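Local atomic coordinates of putative GAF sensor protein (Burkholderia vietnamiensis, PDB entry 5HL6), a protein that probably reduces free L-methionine-(R)-S-oxide, using a GAF-type domain. Residues Ser55-Asn60 with Ala147-Asp152; Tyr65-Thr70 with Gly134-Val139. One frame throughout, in Å; residues are numbered along the deposited sequence.

Interaction 1 (Ser55-Asn60 with Ala147-Asp152); sequences SLDRLN and AARFDD. With EDO (1,2-ethanediol), chain C.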
loop_
_atom_site.group_PDB
_atom_site.type_symbol
_atom_site.label_atom_id
_atom_site.label_comp_id
_atom_site.label_asym_id
_atom_site.label_seq_id
_atom_site.Cartn_x
_atom_site.Cartn_y
_atom_site.Cartn_z
ATOM N N SER B 55 -10.412 8.358 2.654
ATOM C CA SER B 55 -11.504 8.934 3.430
ATOM C C SER B 55 -11.308 10.405 3.781
ATOM O O SER B 55 -12.294 11.077 4.102
ATOM C CB SER B 55 -11.704 8.137 4.725
ATOM O OG SER B 55 -11.931 6.766 4.428
ATOM N N LEU B 56 -10.082 10.921 3.736
ATOM C CA LEU B 56 -9.805 12.321 4.041
ATOM C C LEU B 56 -9.369 13.059 2.780
ATOM O O LEU B 56 -8.633 12.513 1.953
ATOM C CB LEU B 56 -8.727 12.437 5.122
ATOM C CG LEU B 56 -8.994 11.583 6.365
ATOM C CD1 LEU B 56 -7.762 11.502 7.222
ATOM C CD2 LEU B 56 -10.154 12.123 7.178
ATOM N N ASP B 57 -9.829 14.297 2.627
ATOM C CA ASP B 57 -9.517 15.045 1.419
ATOM C C ASP B 57 -8.187 15.779 1.579
ATOM O O ASP B 57 -7.628 15.876 2.675
ATOM C CB ASP B 57 -10.648 16.021 1.074
ATOM C CG ASP B 57 -10.655 17.263 1.954
ATOM O OD1 ASP B 57 -10.195 17.193 3.114
ATOM O OD2 ASP B 57 -11.133 18.315 1.482
ATOM N N ARG B 58 -7.660 16.265 0.455
ATOM C CA ARG B 58 -6.460 17.102 0.439
ATOM C C ARG B 58 -5.256 16.391 1.063
ATOM O O ARG B 58 -4.527 16.963 1.875
ATOM C CB ARG B 58 -6.727 18.436 1.142
ATOM C CG ARG B 58 -7.818 19.276 0.499
ATOM C CD ARG B 58 -8.068 20.549 1.299
ATOM N NE ARG B 58 -8.531 20.269 2.659
ATOM C CZ ARG B 58 -8.435 21.124 3.676
ATOM N NH1 ARG B 58 -7.884 22.317 3.496
ATOM N NH2 ARG B 58 -8.881 20.784 4.878
ATOM N N LEU B 59 -5.053 15.127 0.678
ATOM C CA LEU B 59 -3.902 14.339 1.098
ATOM C C LEU B 59 -3.072 13.939 -0.117
ATOM O O LEU B 59 -3.604 13.748 -1.214
ATOM C CB LEU B 59 -4.322 13.071 1.849
ATOM C CG LEU B 59 -5.119 13.218 3.141
ATOM C CD1 LEU B 59 -5.271 11.859 3.803
ATOM C CD2 LEU B 59 -4.422 14.201 4.074
ATOM N N ASN B 60 -1.757 13.813 0.081
ATOM C CA ASN B 60 -0.894 13.308 -0.976
ATOM C C ASN B 60 -0.013 12.141 -0.541
ATOM O O ASN B 60 0.689 11.572 -1.383
ATOM C CB ASN B 60 -0.017 14.436 -1.554
ATOM C CG ASN B 60 1.025 14.935 -0.578
ATOM O OD1 ASN B 60 0.706 15.347 0.531
ATOM N ND2 ASN B 60 2.281 14.911 -0.995
ATOM N N ALA B 147 -0.935 23.985 2.809
ATOM C CA ALA B 147 -0.340 24.472 4.048
ATOM C C ALA B 147 -1.337 24.377 5.202
ATOM O O ALA B 147 -2.526 24.672 5.042
ATOM C CB ALA B 147 0.131 25.915 3.874
ATOM N N ALA B 148 -0.843 23.941 6.364
ATOM C CA ALA B 148 -1.632 23.874 7.597
ATOM C C ALA B 148 -2.921 23.070 7.416
ATOM O O ALA B 148 -3.991 23.452 7.897
ATOM C CB ALA B 148 -1.937 25.280 8.120
ATOM N N ARG B 149 -2.822 21.938 6.716
ATOM C CA ARG B 149 -3.985 21.070 6.562
ATOM C C ARG B 149 -4.378 20.400 7.877
ATOM O O ARG B 149 -5.559 20.091 8.081
ATOM C CB ARG B 149 -3.702 20.023 5.481
ATOM C CG ARG B 149 -4.565 18.756 5.517
ATOM C CD ARG B 149 -5.950 18.992 4.951
ATOM N NE ARG B 149 -6.728 17.754 4.851
ATOM C CZ ARG B 149 -7.427 17.226 5.850
ATOM N NH1 ARG B 149 -7.437 17.815 7.040
ATOM N NH2 ARG B 149 -8.118 16.106 5.662
ATOM N N PHE B 150 -3.424 20.188 8.783
ATOM C CA PHE B 150 -3.655 19.445 10.017
ATOM C C PHE B 150 -3.584 20.374 11.223
ATOM O O PHE B 150 -2.585 21.078 11.419
ATOM C CB PHE B 150 -2.641 18.306 10.167
ATOM C CG PHE B 150 -2.551 17.413 8.959
ATOM C CD1 PHE B 150 -3.576 16.531 8.658
ATOM C CD2 PHE B 150 -1.444 17.460 8.121
ATOM C CE1 PHE B 150 -3.499 15.712 7.543
ATOM C CE2 PHE B 150 -1.363 16.648 7.002
ATOM C CZ PHE B 150 -2.390 15.773 6.715
ATOM N N ASP B 151 -4.642 20.367 12.034
ATOM C CA ASP B 151 -4.699 21.102 13.285
ATOM C C ASP B 151 -4.763 20.114 14.446
ATOM O O ASP B 151 -4.618 18.898 14.267
ATOM C CB ASP B 151 -5.886 22.074 13.286
ATOM C CG ASP B 151 -7.226 21.383 13.047
ATOM O OD1 ASP B 151 -7.419 20.234 13.503
ATOM O OD2 ASP B 151 -8.100 22.004 12.406
ATOM N N ASP B 152 -5.006 20.637 15.650
ATOM C CA ASP B 152 -5.001 19.766 16.818
ATOM C C ASP B 152 -6.140 18.752 16.798
ATOM O O ASP B 152 -6.026 17.700 17.440
ATOM C CB ASP B 152 -5.063 20.591 18.100
ATOM C CG ASP B 152 -4.593 19.805 19.302
ATOM O OD1 ASP B 152 -3.481 19.235 19.231
ATOM O OD2 ASP B 152 -5.345 19.727 20.298
HETATM C C1 EDO C . -6.395 11.771 -1.156
HETATM O O1 EDO C . -6.890 12.979 -0.557
HETATM C C2 EDO C . -7.532 11.023 -1.846
HETATM O O2 EDO C . -8.590 10.804 -0.902
HETATM O O HOH W 1 -8.418 20.933 7.832
#
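The guanidinium planes of Arg58 and Arg149 are nearly parallel (11°) but offset, despite their like charge, and Arg58 NH2 comes within 3.7 Å of Arg149 NE. The closest approach is by a methylene: Arg149 CD lies over one face of the Arg58 guanidinium, 3.4 Å from Arg58 NH2 and toward the rim. Arg149 grips the backbone carbonyl of Asp57 side-on, with NE and NH2 each 3.0 Å from Asp57 O and that oxygen in the guanidinium plane. The carboxylate adds charge alone: Asp57 OD1 is 3.5 Å from Arg149 NH2 but well out of plane, with no N-H directed at it, while Asp57 OD2 pairs with Arg58 NE. Such a three-membered salt-bridge network would be expected to ease the repulsion between the arginines. With CG opposite the backbone N (chi1 159°), Arg149 rests CG over the centre of the Phe150 ring; a bend at chi2 (78°) then turns CD and the guanidinium toward Asp57. At the edge of this ring Leu59 CD2 touches Phe150 CZ at 3.7 Å. A water receives a weak bond from Arg58 NH2 and donates to Arg149 O. On the other flank an ethanediol, probably from the crystallisation liquor, bridges Leu56 O and Leu59 N. The contact ties the connection between helix 41-55 and strand 61-67 to the one between strand 136-144 and helix 152-176; Leu56 packs on Tyr24 and Leu27 of helix 20-35, and Leu59 and Phe150 both lean on Val142 of strand 136-144.

Interaction 2 (Tyr65-Thr70 with Gly134-Val139); sequences YFFDGT and GTLIGV. With EDO (1,2-ethanediol), chain D.
Leu136 and Phe67 pack at nearly a right angle, Leu136 CD2 sitting over one face of the ring, 3.9 Å from its centroid in a CH-pi contact. Phe67 has CG anti to the backbone N (chi1 -170°), which brings its ring across to Leu136; Gly69 N covers the opposite face near the rim. The tight part lies further along the strands. Tyr65 and Val139 form an antiparallel hydrogen-bonded pair, with Tyr65 N to Val139 O at 3.0 Å and Val139 N to Tyr65 O at 2.8 Å, and Tyr65 CB meets Val139 CG2 on the same face of the sheet. Phe66 and Gly138 are the adjoining non-hydrogen-bonded pair, and the strands come very close here, Phe66 CA to Gly138 CA 4.1 Å. Gly138 CA approaches Tyr65 O to 3.1 Å in a CA-H...O contact. Next to it, Phe67 N donates to Ile137 O at 2.9 Å, while the Phe66 side chain lies beside that of Ile137 and points the same way, Phe66 CD1 4.0 Å from Ile137 CG2, with Ile137 O at the ring edge. Toward the strand ends the contact loosens and solvent enters. One water lies within bonding distance of Phe67 O and Ile137 O, another close to Leu136 O and, more weakly, Phe67 O; not all of these bonds need form at once. A second ethanediol, again likely a crystallisation additive, takes a nearly straight bond from Leu136 N (173°) and reaches the Phe67 ring. Beyond, Asp68 OD1 accepts from Thr70 N in an Asx turn. Helix 91-99 lies against Leu136 and Val139, helix 152-176 against Ile137. Ile137 and Gly138 both face Leu129, making a classic beta bulge in the central antiparallel sheet of the GAF fold.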
loop_
_atom_site.group_PDB
_atom_site.type_symbol
_atom_site.label_atom_id
_atom_site.label_comp_id
_atom_site.label_asym_id
_atom_site.label_seq_id
_atom_site.Cartn_x
_atom_site.Cartn_y
_atom_site.Cartn_z
ATOM N N TYR B 65 6.050 3.777 8.388
ATOM C CA TYR B 65 7.442 3.344 8.444
ATOM C C TYR B 65 7.566 2.444 9.662
ATOM O O TYR B 65 7.053 2.780 10.739
ATOM C CB TYR B 65 8.449 4.511 8.541
ATOM C CG TYR B 65 8.518 5.386 7.314
ATOM C CD1 TYR B 65 9.551 5.252 6.395
ATOM C CD2 TYR B 65 7.559 6.364 7.082
ATOM C CE1 TYR B 65 9.614 6.058 5.270
ATOM C CE2 TYR B 65 7.608 7.167 5.971
ATOM C CZ TYR B 65 8.629 7.014 5.058
ATOM O OH TYR B 65 8.666 7.822 3.941
ATOM N N PHE B 66 8.210 1.297 9.494
ATOM C CA PHE B 66 8.356 0.340 10.582
ATOM C C PHE B 66 9.800 0.319 11.063
ATOM O O PHE B 66 10.736 0.275 10.255
ATOM C CB PHE B 66 7.892 -1.055 10.143
ATOM C CG PHE B 66 6.400 -1.155 9.988
ATOM C CD1 PHE B 66 5.569 -0.962 11.086
ATOM C CD2 PHE B 66 5.825 -1.423 8.757
ATOM C CE1 PHE B 66 4.191 -1.030 10.965
ATOM C CE2 PHE B 66 4.436 -1.503 8.627
ATOM C CZ PHE B 66 3.625 -1.308 9.736
ATOM N N PHE B 67 9.968 0.364 12.380
ATOM C CA PHE B 67 11.279 0.281 13.005
ATOM C C PHE B 67 11.828 -1.134 12.873
ATOM O O PHE B 67 11.177 -2.100 13.290
ATOM C CB PHE B 67 11.160 0.684 14.471
ATOM C CG PHE B 67 12.471 0.854 15.160
ATOM C CD1 PHE B 67 13.396 1.784 14.700
ATOM C CD2 PHE B 67 12.772 0.114 16.289
ATOM C CE1 PHE B 67 14.615 1.955 15.351
ATOM C CE2 PHE B 67 13.984 0.284 16.946
ATOM C CZ PHE B 67 14.908 1.203 16.470
ATOM N N ASP B 68 13.024 -1.268 12.292
ATOM C CA ASP B 68 13.628 -2.581 12.101
ATOM C C ASP B 68 14.623 -2.930 13.202
ATOM O O ASP B 68 15.433 -3.844 13.036
ATOM C CB ASP B 68 14.284 -2.676 10.719
ATOM C CG ASP B 68 15.598 -1.901 10.612
ATOM O OD1 ASP B 68 15.944 -1.115 11.523
ATOM O OD2 ASP B 68 16.287 -2.082 9.585
ATOM N N GLY B 69 14.559 -2.238 14.330
ATOM C CA GLY B 69 15.522 -2.408 15.386
ATOM C C GLY B 69 16.673 -1.433 15.334
ATOM O O GLY B 69 17.343 -1.228 16.352
ATOM N N THR B 70 16.917 -0.823 14.177
ATOM C CA THR B 70 17.967 0.176 14.022
ATOM C C THR B 70 17.428 1.490 13.485
ATOM O O THR B 70 17.763 2.558 14.014
ATOM C CB THR B 70 19.063 -0.367 13.091
ATOM O OG1 THR B 70 19.678 -1.509 13.698
ATOM C CG2 THR B 70 20.114 0.697 12.810
ATOM N N GLY B 134 6.412 -1.154 25.396
ATOM C CA GLY B 134 7.305 -0.030 25.193
ATOM C C GLY B 134 8.176 -0.114 23.953
ATOM O O GLY B 134 8.964 0.810 23.705
ATOM N N THR B 135 8.071 -1.188 23.178
ATOM C CA THR B 135 8.815 -1.308 21.928
ATOM C C THR B 135 8.331 -0.281 20.913
ATOM O O THR B 135 7.126 -0.083 20.742
ATOM C CB THR B 135 8.629 -2.717 21.350
ATOM O OG1 THR B 135 9.098 -3.695 22.286
ATOM C CG2 THR B 135 9.372 -2.870 20.024
ATOM N N LEU B 136 9.274 0.366 20.216
ATOM C CA LEU B 136 8.903 1.225 19.098
ATOM C C LEU B 136 8.477 0.362 17.907
ATOM O O LEU B 136 9.295 -0.399 17.376
ATOM C CB LEU B 136 10.078 2.132 18.704
ATOM C CG LEU B 136 9.831 2.990 17.470
ATOM C CD1 LEU B 136 8.718 3.986 17.742
ATOM C CD2 LEU B 136 11.122 3.708 17.042
ATOM N N ILE B 137 7.206 0.474 17.495
ATOM C CA ILE B 137 6.713 -0.230 16.305
ATOM C C ILE B 137 7.163 0.484 15.034
ATOM O O ILE B 137 7.678 -0.139 14.095
ATOM C CB ILE B 137 5.179 -0.359 16.337
ATOM C CG1 ILE B 137 4.725 -1.190 17.544
ATOM C CG2 ILE B 137 4.636 -0.956 14.969
ATOM C CD1 ILE B 137 3.241 -1.054 17.890
ATOM N N GLY B 138 6.963 1.797 14.985
ATOM C CA GLY B 138 7.305 2.610 13.817
ATOM C C GLY B 138 6.587 3.947 13.913
ATOM O O GLY B 138 6.347 4.456 15.008
ATOM N N VAL B 139 6.231 4.505 12.752
ATOM C CA VAL B 139 5.430 5.722 12.728
ATOM C C VAL B 139 4.365 5.618 11.650
ATOM O O VAL B 139 4.504 4.884 10.672
ATOM C CB VAL B 139 6.271 6.993 12.494
ATOM C CG1 VAL B 139 7.429 7.083 13.496
ATOM C CG2 VAL B 139 6.759 7.048 11.050
HETATM C C1 EDO D . 12.916 -2.347 20.135
HETATM O O1 EDO D . 12.994 -2.915 18.815
HETATM C C2 EDO D . 13.042 -0.827 20.075
HETATM O O2 EDO D . 12.064 -0.168 20.899
HETATM O O HOH W 2 8.232 -2.883 13.516
HETATM O O HOH W 3 10.003 -2.810 16.473
#

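Overall arrangement
Both interactions fall within the GAF domain and are built around the same two neighbouring strands, 61-67 and 136-144. Interaction 2 lies on them, pairing the end of the first with the start of the second; interaction 1 lies at their other ends, joining the loop leading into the first to the loop leaving the second. Their centres are 25 Å apart, on opposite sides of the chain's centre, nearest atoms about 10 Å apart. Along the chain, 65-70 and 134-139 are nested inside the span closed by 55-60 and 147-152, as is natural for the two ends of an antiparallel strand pair. Helix 152-176 begins beside interaction 1 and reaches Ile137 of interaction 2 through Val166 and Trp170.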